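Local coordinates for protein citrate synthase (Thermotoga maritima, PDB 2P2W) that probably catalyses the condensation of oxaloacetate with acetyl-CoA and water to give citrate and CoA, in the tricarboxylic acid cycle, at residues T41-A46 with E62-M67; V93-L98 with G201-L206; A214-P219 with M316-F321. All blocks are in the same frame, centred on the assembly; numbering follows the deposited sequence.

Contact 1 (T41-A46 with E62-M67)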
# COMPACT_ATOMS: atom_id res chain seq x y z
N THR A 41 13.41 -12.58 22.95
CA THR A 41 13.82 -13.15 21.67
C THR A 41 12.76 -12.74 20.66
O THR A 41 11.69 -12.25 21.04
CB THR A 41 13.86 -14.69 21.72
OG1 THR A 41 12.56 -15.18 22.06
CG2 THR A 41 14.87 -15.18 22.74
N PHE A 42 13.04 -12.95 19.38
CA PHE A 42 12.09 -12.58 18.34
C PHE A 42 10.74 -13.26 18.58
O PHE A 42 9.71 -12.60 18.64
CB PHE A 42 12.62 -13.00 16.96
CG PHE A 42 11.86 -12.38 15.81
CD1 PHE A 42 10.61 -12.87 15.44
CD2 PHE A 42 12.42 -11.33 15.08
CE1 PHE A 42 9.92 -12.32 14.36
CE2 PHE A 42 11.74 -10.77 13.99
CZ PHE A 42 10.48 -11.26 13.63
N GLU A 43 10.76 -14.59 18.72
CA GLU A 43 9.53 -15.34 18.92
C GLU A 43 8.77 -14.96 20.19
O GLU A 43 7.55 -14.87 20.18
CB GLU A 43 9.81 -16.84 18.92
CG GLU A 43 10.29 -17.38 17.58
CD GLU A 43 11.80 -17.54 17.51
OE1 GLU A 43 12.52 -16.73 18.13
OE2 GLU A 43 12.25 -18.48 16.83
N GLU A 44 9.49 -14.75 21.30
CA GLU A 44 8.82 -14.39 22.55
C GLU A 44 8.15 -13.02 22.49
O GLU A 44 7.02 -12.85 22.96
CB GLU A 44 9.80 -14.43 23.73
CG GLU A 44 9.10 -14.27 25.07
CD GLU A 44 10.07 -14.18 26.24
OE1 GLU A 44 10.82 -13.19 26.31
OE2 GLU A 44 10.08 -15.11 27.07
N THR A 45 8.83 -12.03 21.92
CA THR A 45 8.24 -10.70 21.84
C THR A 45 7.11 -10.67 20.81
O THR A 45 6.11 -9.99 21.00
CB THR A 45 9.30 -9.64 21.51
OG1 THR A 45 10.22 -9.54 22.60
CG2 THR A 45 8.63 -8.27 21.29
N ALA A 46 7.26 -11.43 19.73
CA ALA A 46 6.23 -11.48 18.70
C ALA A 46 4.98 -12.11 19.31
O ALA A 46 3.86 -11.68 19.06
CB ALA A 46 6.71 -12.29 17.50
N GLU A 62 6.15 -24.37 21.96
CA GLU A 62 5.21 -24.73 20.90
C GLU A 62 5.13 -23.63 19.83
O GLU A 62 5.02 -23.92 18.64
CB GLU A 62 3.83 -25.00 21.49
CG GLU A 62 3.73 -26.33 22.22
CD GLU A 62 2.56 -26.39 23.18
OE1 GLU A 62 1.51 -25.77 22.88
OE2 GLU A 62 2.69 -27.06 24.23
N PHE A 63 5.18 -22.38 20.26
CA PHE A 63 5.11 -21.27 19.32
C PHE A 63 6.36 -21.23 18.45
O PHE A 63 6.29 -20.91 17.26
CB PHE A 63 4.94 -19.94 20.06
CG PHE A 63 4.71 -18.76 19.16
CD1 PHE A 63 3.55 -18.68 18.38
CD2 PHE A 63 5.65 -17.74 19.07
CE1 PHE A 63 3.34 -17.60 17.52
CE2 PHE A 63 5.44 -16.65 18.21
CZ PHE A 63 4.29 -16.58 17.43
N LYS A 64 7.51 -21.56 19.03
CA LYS A 64 8.76 -21.55 18.26
C LYS A 64 8.73 -22.65 17.21
O LYS A 64 9.21 -22.47 16.10
CB LYS A 64 9.97 -21.73 19.18
CG LYS A 64 10.46 -20.43 19.80
CD LYS A 64 11.63 -20.64 20.76
CE LYS A 64 12.86 -21.15 20.03
NZ LYS A 64 14.12 -20.61 20.63
N ARG A 65 8.16 -23.80 17.57
CA ARG A 65 8.06 -24.90 16.61
C ARG A 65 7.08 -24.55 15.49
O ARG A 65 7.26 -24.97 14.35
CB ARG A 65 7.62 -26.20 17.31
CG ARG A 65 8.68 -26.80 18.23
CD ARG A 65 8.47 -28.30 18.38
NE ARG A 65 7.17 -28.62 18.94
CZ ARG A 65 6.95 -28.83 20.24
NH1 ARG A 65 7.95 -28.76 21.11
NH2 ARG A 65 5.72 -29.12 20.66
N LYS A 66 6.05 -23.79 15.83
CA LYS A 66 5.04 -23.37 14.86
C LYS A 66 5.67 -22.45 13.81
O LYS A 66 5.55 -22.69 12.60
CB LYS A 66 3.89 -22.63 15.55
CG LYS A 66 2.86 -22.07 14.58
CD LYS A 66 1.68 -21.43 15.31
CE LYS A 66 0.74 -22.47 15.86
NZ LYS A 66 -0.35 -22.77 14.88
N MET A 67 6.33 -21.39 14.27
CA MET A 67 6.97 -20.47 13.34
C MET A 67 8.00 -21.21 12.50
O MET A 67 8.11 -20.98 11.30
CB MET A 67 7.61 -19.30 14.09
CG MET A 67 6.60 -18.35 14.71
SD MET A 67 7.35 -16.84 15.35
CE MET A 67 7.92 -16.08 13.84
O HOH W 1 13.90 -17.83 20.06
O HOH W 2 11.35 -20.59 15.60
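E43 sends CG out anti to its carbonyl carbon (chi1 -65°), which puts CG 3.7 Å from M67 SD; the bend at chi2 (99°) then turns the carboxylate, and the chain crosses that of K64 at about a right angle. The methylene stems do the touching: E43 CB and K64 CG are 3.8 Å apart. The charged ends stay separate, with E43 OE2 and K64 NZ at 4.7 Å, and two waters join the pair instead. One gives a hydrogen to E43 OE1 and takes one from K64 NZ. The other donates both to E43 OE2 and to the backbone oxygen of K64. A direct bond from the backbone N of H147 to E43 OE2 adds to the grip on this buried carboxylate. F63, with CG anti to its backbone N, points at helix 42-51, and its ring edge meets the backbone oxygen of E43, CE2 lying 3.4 Å from that O. One face of this ring carries M67 CG, 3.9 Å above the plane and offset toward the rim. M67 also ends in a methyl, CE, which lies 4.3 Å from F42 CE1. At the start of helix 42-51, T41 is the N-cap, its OG1 accepting from E44 N at 3.2 Å. The two helices pack crosswise, their short axes 9.9 Å apart at an angle of 106°, in the mainly helical citrate synthase fold. I116 of helix 110-133 touches F63 and M67, and helix 147-156 meets F42 and M67 through H147. Helix 163-173 lies against T41, E43 and T45, while E44 forms a salt bridge to R363 of the second subunit.

Contact 2 (V93-L98 with G201-L206)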
# COMPACT_ATOMS: atom_id res chain seq x y z
N VAL A 93 11.19 -7.52 -3.70
CA VAL A 93 11.22 -8.98 -3.71
C VAL A 93 10.13 -9.49 -2.78
O VAL A 93 9.38 -10.42 -3.11
CB VAL A 93 12.60 -9.50 -3.25
CG1 VAL A 93 12.56 -11.01 -3.07
CG2 VAL A 93 13.66 -9.13 -4.29
N LEU A 94 10.03 -8.88 -1.60
CA LEU A 94 9.02 -9.25 -0.62
C LEU A 94 7.61 -9.06 -1.20
O LEU A 94 6.74 -9.92 -1.03
CB LEU A 94 9.17 -8.42 0.66
CG LEU A 94 10.33 -8.80 1.59
CD1 LEU A 94 10.50 -7.75 2.67
CD2 LEU A 94 10.06 -10.16 2.20
N LYS A 95 7.39 -7.94 -1.89
CA LYS A 95 6.08 -7.66 -2.49
C LYS A 95 5.68 -8.79 -3.42
O LYS A 95 4.55 -9.30 -3.37
CB LYS A 95 6.11 -6.37 -3.30
CG LYS A 95 6.21 -5.08 -2.51
CD LYS A 95 6.31 -3.94 -3.50
CE LYS A 95 6.85 -2.67 -2.87
NZ LYS A 95 7.11 -1.67 -3.93
N ILE A 96 6.61 -9.16 -4.30
CA ILE A 96 6.37 -10.21 -5.28
C ILE A 96 5.92 -11.52 -4.63
O ILE A 96 4.88 -12.07 -4.98
CB ILE A 96 7.65 -10.50 -6.10
CG1 ILE A 96 8.02 -9.27 -6.94
CG2 ILE A 96 7.43 -11.72 -6.99
CD1 ILE A 96 9.39 -9.38 -7.61
N PHE A 97 6.71 -12.01 -3.69
CA PHE A 97 6.39 -13.31 -3.09
C PHE A 97 5.14 -13.27 -2.18
O PHE A 97 4.55 -14.29 -1.87
CB PHE A 97 7.62 -13.83 -2.34
CG PHE A 97 8.63 -14.36 -3.33
CD1 PHE A 97 8.39 -15.56 -3.99
CD2 PHE A 97 9.78 -13.63 -3.61
CE1 PHE A 97 9.29 -16.02 -4.94
CE2 PHE A 97 10.67 -14.09 -4.57
CZ PHE A 97 10.44 -15.28 -5.24
N LEU A 98 4.76 -12.06 -1.72
CA LEU A 98 3.54 -11.98 -0.90
C LEU A 98 2.28 -11.87 -1.78
O LEU A 98 1.15 -11.92 -1.31
CB LEU A 98 3.61 -10.74 -0.00
CG LEU A 98 4.68 -10.81 1.09
CD1 LEU A 98 4.51 -9.70 2.12
CD2 LEU A 98 4.68 -12.12 1.88
N GLY A 201 1.40 -2.80 0.97
CA GLY A 201 1.31 -1.35 0.98
C GLY A 201 2.25 -0.80 2.05
O GLY A 201 2.94 0.20 1.83
N ALA A 202 2.28 -1.45 3.20
CA ALA A 202 3.15 -1.03 4.30
C ALA A 202 4.62 -1.08 3.84
O ALA A 202 5.41 -0.18 4.15
CB ALA A 202 2.95 -1.94 5.51
N LEU A 203 4.97 -2.12 3.11
CA LEU A 203 6.32 -2.28 2.59
C LEU A 203 6.68 -1.08 1.72
O LEU A 203 7.78 -0.54 1.82
CB LEU A 203 6.44 -3.57 1.78
CG LEU A 203 6.41 -4.87 2.59
CD1 LEU A 203 6.24 -6.07 1.66
CD2 LEU A 203 7.71 -4.99 3.39
N GLY A 204 5.75 -0.68 0.86
CA GLY A 204 5.98 0.45 -0.02
C GLY A 204 6.28 1.73 0.75
O GLY A 204 7.15 2.51 0.36
N ALA A 205 5.56 1.94 1.84
CA ALA A 205 5.76 3.12 2.67
C ALA A 205 7.07 3.05 3.45
O ALA A 205 7.80 4.04 3.55
CB ALA A 205 4.60 3.27 3.65
N LEU A 206 7.38 1.88 3.99
CA LEU A 206 8.61 1.71 4.76
C LEU A 206 9.83 1.99 3.89
O LEU A 206 10.86 2.48 4.37
CB LEU A 206 8.68 0.30 5.34
CG LEU A 206 9.77 0.06 6.38
CD1 LEU A 206 9.45 0.85 7.63
CD2 LEU A 206 9.88 -1.43 6.71
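L203 pushes its CD1 methyl between L94 and L98, 3.9 Å from L94 CB and 4.0 Å from L98 CD1. The arrangement is an antiparallel helix pair within the citrate synthase fold, helix 90-98 against helix 195-207, with short axes 10.0 Å apart and N-to-C directions at 176°. L94 and L98 stand one helical turn apart, and the chain of L203 crosses each of them at about a right angle. All three leucines hold CG anti to the carbonyl carbon; in L203 this torsion (chi1 -72°), followed by an extended chi2 of 168°, carries the forked end across to the other helix. Its two methyls share the work: CD1 serves both leucines, whereas CD2 meets the L94 CD1 methyl at 4.0 Å. Beside this apolar patch, K95 runs its nearly straight chain past G204, its CE 4.3 Å from the glycine CA. The ammonium group continues beyond the contact to a salt bridge with D92 and a hydrogen bond to S197 of the second subunit, so a buried charge is met by a carboxylate of its own chain and a hydroxyl of the other. G204 O likewise accepts from S193 of the second subunit, which places the pair at the dimer interface. Helix 110-133 backs the leucines of helix 90-98 through F122 and V118, and A322 and W329 of helix 317-337 cover L203. On its stem side K95 still touches the same leucine, its CG lying 4.3 Å from L203 CD1.

Contact 3 (A214-P219 with M316-F321)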
# COMPACT_ATOMS: atom_id res chain seq x y z
N ALA A 214 15.33 5.61 5.11
CA ALA A 214 16.39 6.50 5.56
C ALA A 214 17.59 5.65 6.00
O ALA A 214 18.73 6.09 5.95
CB ALA A 214 15.90 7.37 6.72
N SER A 215 17.31 4.42 6.43
CA SER A 215 18.38 3.52 6.87
C SER A 215 19.36 3.21 5.73
O SER A 215 20.55 3.05 5.96
CB SER A 215 17.79 2.22 7.42
OG SER A 215 17.12 1.48 6.42
N GLU A 216 18.86 3.14 4.50
CA GLU A 216 19.72 2.84 3.36
C GLU A 216 20.47 4.10 2.91
O GLU A 216 21.49 4.01 2.22
CB GLU A 216 18.91 2.28 2.20
CG GLU A 216 18.04 1.09 2.59
CD GLU A 216 17.43 0.37 1.41
OE1 GLU A 216 17.44 0.94 0.29
OE2 GLU A 216 16.92 -0.76 1.60
N LYS A 217 19.96 5.27 3.30
CA LYS A 217 20.61 6.53 2.93
C LYS A 217 21.69 6.96 3.90
O LYS A 217 22.53 7.81 3.63
CB LYS A 217 19.53 7.62 2.85
CG LYS A 217 18.81 7.64 1.49
CD LYS A 217 19.16 8.85 0.62
CE LYS A 217 18.54 8.77 -0.78
NZ LYS A 217 19.52 9.21 -1.76
N VAL A 218 21.65 6.40 5.13
CA VAL A 218 22.61 6.85 6.12
C VAL A 218 24.07 6.51 5.78
O VAL A 218 24.96 7.36 5.81
CB VAL A 218 22.20 6.38 7.52
CG1 VAL A 218 23.37 6.55 8.49
CG2 VAL A 218 21.04 7.24 8.01
N PRO A 219 24.37 5.24 5.50
CA PRO A 219 25.73 4.86 5.14
C PRO A 219 26.38 5.79 4.09
O PRO A 219 27.47 6.30 4.26
CB PRO A 219 25.69 3.39 4.72
CG PRO A 219 24.56 2.78 5.54
CD PRO A 219 23.55 4.02 5.57
N MET A 316 19.19 -4.27 1.50
CA MET A 316 18.33 -5.15 2.30
C MET A 316 17.97 -4.53 3.67
O MET A 316 17.17 -5.06 4.43
CB MET A 316 19.04 -6.50 2.51
CG MET A 316 18.12 -7.56 3.12
SD MET A 316 19.00 -8.99 3.75
CE MET A 316 19.37 -9.78 2.18
N PHE A 317 18.64 -3.38 3.99
CA PHE A 317 18.40 -2.74 5.30
C PHE A 317 16.90 -2.49 5.57
O PHE A 317 16.39 -2.79 6.65
CB PHE A 317 19.15 -1.40 5.33
CG PHE A 317 20.64 -1.56 5.51
CD1 PHE A 317 21.25 -2.81 5.40
CD2 PHE A 317 21.42 -0.43 5.73
CE1 PHE A 317 22.64 -2.91 5.51
CE2 PHE A 317 22.81 -0.55 5.84
CZ PHE A 317 23.42 -1.79 5.73
N THR A 318 16.17 -1.93 4.61
CA THR A 318 14.75 -1.67 4.82
C THR A 318 13.99 -2.99 4.97
O THR A 318 13.01 -3.07 5.72
CB THR A 318 14.14 -0.85 3.66
OG1 THR A 318 14.86 0.38 3.51
CG2 THR A 318 12.68 -0.51 3.96
N ALA A 319 14.43 -4.02 4.26
CA ALA A 319 13.77 -5.32 4.33
C ALA A 319 14.02 -5.96 5.70
O ALA A 319 13.19 -6.72 6.20
CB ALA A 319 14.27 -6.24 3.22
N LEU A 320 15.16 -5.64 6.31
CA LEU A 320 15.48 -6.17 7.64
C LEU A 320 14.55 -5.51 8.64
O LEU A 320 14.10 -6.14 9.60
CB LEU A 320 16.94 -5.88 8.00
CG LEU A 320 17.97 -6.69 7.21
CD1 LEU A 320 19.37 -6.14 7.50
CD2 LEU A 320 17.88 -8.16 7.57
N PHE A 321 14.28 -4.23 8.42
CA PHE A 321 13.37 -3.46 9.26
C PHE A 321 12.00 -4.14 9.15
O PHE A 321 11.35 -4.42 10.16
CB PHE A 321 13.30 -2.02 8.73
CG PHE A 321 12.64 -1.03 9.66
CD1 PHE A 321 11.68 -1.44 10.59
CD2 PHE A 321 12.94 0.33 9.56
CE1 PHE A 321 11.04 -0.50 11.41
CE2 PHE A 321 12.30 1.27 10.38
CZ PHE A 321 11.35 0.85 11.30
O HOH W 3 15.76 -3.35 1.75
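The F317 ring meets helix 214-225 with its edge: the backbone oxygen of S215 lies in the ring plane, 3.6 Å from CD2, and P219 CG comes to 3.8 Å from CE2. The E216 carboxylate is turned 77° from that ring plane. This is a helix-helix crossing of the citrate synthase fold, nearer antiparallel than parallel (141°), where the start of helix 317-337 packs on helix 214-225 with short axes 9.2 Å apart. P219, whose N makes no bond to the preceding turn, stands at a kink and slides past F317 in the opposite direction. From E216 an extended chain reaches the N-terminal start of helix 317-337, with CG 3.9 Å from F317 CB. Its OE2 receives a weak, fairly straight bond from the backbone N of T318 at 3.3 Å, lies 3.0 Å from T318 OG1, and accepts from a water that in turn takes the A319 N-H. The other oxygen, OE1, pairs with H89 NE2, so the carboxylate bridges helix 317-337 and the residue just ahead of helix 90-98. With an alanine here, the T318 and A319 amides at the helix start would probably lose their shared carboxylate, directly or through water, and H89 its acceptor. S215 is close to D300, predicted to be an active-site residue, and about 7 Å from the bound citrate anion (side chain to ligand), so this crossing forms part of the surroundings of the probable active site. S215 OG is hydrogen-bonded to G212 O and rests 3.7 Å from F317 CB.

Overall arrangement
The contacts come in series along the chain, contact 1 closing before contact 2 opens and contact 2 before contact 3. Contact 1 lies farthest out, its centre 23 Å from that of contact 2 and 25 Å from that of contact 3, and touches neither. Contacts 2 and 3 have centres 14 Å apart and meet directly, L94 CD1 lying 4.1 Å from A319 CB. Helices 195-207 and 214-225 follow each other in the chain, and helix 317-337, which enters contact 3, also covers L203 of contact 2. The touching contacts 2 and 3 thus link helices at the subunit interface with helices near the bound citrate, while contact 1 reaches the second subunit separately through E44.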